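Local structure of copper chaperone PCu(A)C (Methylosinus trichosporium OB3b, 6P1F) at residues Y68-P71 and L72-V75. The protein probably serves as a periplasmic copper chaperone, this chain being its PCu(A)C domain, which binds copper through a histidine brace and is captured here without metal. Numbering follows the deposited sequence.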
loop_
_atom_site.group_PDB
_atom_site.type_symbol
_atom_site.label_atom_id
_atom_site.label_comp_id
_atom_site.label_asym_id
_atom_site.label_seq_id
_atom_site.Cartn_x
_atom_site.Cartn_y
_atom_site.Cartn_z
ATOM N N TYR A 68 1.648 -6.216 -10.719
ATOM C CA TYR A 68 2.638 -7.190 -11.151
ATOM C C TYR A 68 4.030 -6.659 -10.814
ATOM O O TYR A 68 4.391 -5.532 -11.152
ATOM C CB TYR A 68 2.507 -7.454 -12.662
ATOM C CG TYR A 68 3.577 -8.341 -13.265
ATOM C CD1 TYR A 68 3.502 -9.734 -13.172
ATOM C CD2 TYR A 68 4.642 -7.790 -13.960
ATOM C CE1 TYR A 68 4.461 -10.544 -13.766
ATOM C CE2 TYR A 68 5.595 -8.587 -14.557
ATOM C CZ TYR A 68 5.509 -9.960 -14.446
ATOM O OH TYR A 68 6.478 -10.720 -15.057
ATOM N N LEU A 69 4.795 -7.487 -10.125
ATOM C CA LEU A 69 6.157 -7.178 -9.745
ATOM C C LEU A 69 7.163 -8.022 -10.497
ATOM O O LEU A 69 7.300 -9.196 -10.183
ATOM C CB LEU A 69 6.323 -7.464 -8.256
ATOM C CG LEU A 69 5.316 -6.699 -7.410
ATOM C CD1 LEU A 69 5.142 -7.392 -6.062
ATOM C CD2 LEU A 69 5.884 -5.300 -7.239
ATOM N N PRO A 70 7.870 -7.445 -11.473
ATOM C CA PRO A 70 8.922 -8.162 -12.201
ATOM C C PRO A 70 9.981 -8.681 -11.237
ATOM O O PRO A 70 10.085 -8.155 -10.121
ATOM C CB PRO A 70 9.519 -7.096 -13.120
ATOM C CG PRO A 70 8.440 -6.109 -13.298
ATOM C CD PRO A 70 7.603 -6.112 -12.046
ATOM N N PRO A 71 10.768 -9.658 -11.675
ATOM C CA PRO A 71 11.918 -10.081 -10.869
ATOM C C PRO A 71 12.821 -8.882 -10.572
ATOM O O PRO A 71 12.952 -7.984 -11.402
ATOM C CB PRO A 71 12.642 -11.082 -11.768
ATOM C CG PRO A 71 11.664 -11.448 -12.838
ATOM C CD PRO A 71 10.723 -10.302 -12.999
ATOM N N LEU A 72 13.431 -8.881 -9.386
ATOM C CA LEU A 72 14.464 -7.900 -9.032
ATOM C C LEU A 72 14.010 -6.480 -9.295
ATOM O O LEU A 72 14.702 -5.712 -9.976
ATOM C CB LEU A 72 15.747 -8.179 -9.799
ATOM C CG LEU A 72 16.269 -9.612 -9.688
ATOM C CD1 LEU A 72 17.576 -9.720 -10.450
ATOM C CD2 LEU A 72 16.494 -9.937 -8.232
ATOM N N SER A 73 12.828 -6.149 -8.783
ATOM C CA SER A 73 12.221 -4.843 -9.024
ATOM C C SER A 73 11.664 -4.260 -7.761
ATOM O O SER A 73 11.582 -4.914 -6.699
ATOM C CB SER A 73 11.081 -4.926 -10.071
ATOM O OG SER A 73 9.946 -5.559 -9.512
ATOM N N ARG A 74 11.304 -2.986 -7.862
ATOM C CA ARG A 74 10.661 -2.320 -6.748
ATOM C C ARG A 74 9.623 -1.333 -7.251
ATOM O O ARG A 74 9.672 -0.852 -8.401
ATOM C CB ARG A 74 11.690 -1.614 -5.887
ATOM C CG ARG A 74 12.331 -0.437 -6.591
ATOM C CD ARG A 74 13.201 0.347 -5.616
ATOM N NE ARG A 74 14.122 -0.564 -4.945
ATOM C CZ ARG A 74 14.759 -0.305 -3.801
ATOM N NH1 ARG A 74 14.552 0.852 -3.171
ATOM N NH2 ARG A 74 15.563 -1.221 -3.279
ATOM N N VAL A 75 8.656 -1.069 -6.397
ATOM C CA VAL A 75 7.712 0.018 -6.586
ATOM C C VAL A 75 7.943 1.021 -5.476
ATOM O O VAL A 75 7.809 0.680 -4.296
ATOM C CB VAL A 75 6.266 -0.471 -6.572
ATOM C CG1 VAL A 75 5.300 0.709 -6.671
ATOM C CG2 VAL A 75 6.043 -1.465 -7.722
#
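S73 reaches back across the P70-P71-L72 turn to the backbone of P70, and its side chain can be followed outward. S73 CB lies 3.4 Å from P70 O. S73 OG then donates a hydrogen bond of 2.7 Å to that same P70 O; the C=O...OG angle is 128° and the donor sits 31° out of the carbonyl plane. A chi1 of 73° sets OG between the S73 backbone N and carbonyl carbon, turned to the P70 side, where S73 OG also brushes the proline ring, 3.5 Å from P70 CD. N33 ND2 is a second donor to P70 O, so two bonds grip this carbonyl. With an alanine here, P70 O would probably be left to N33 alone and the bend between the strands would be less firmly fixed. Beyond the polar link, L69 CD2 meets V75 CG2 at 3.9 Å, the two side chains crossing at about a right angle, and L69 also packs on V31. L72 adopts a left-handed backbone conformation, and L72 and S73 together face N33. That pairing identifies a G1 beta bulge, with leucine at its first position, where strand 73-89 starts along strand 24-33 in the PCu(A)C beta fold.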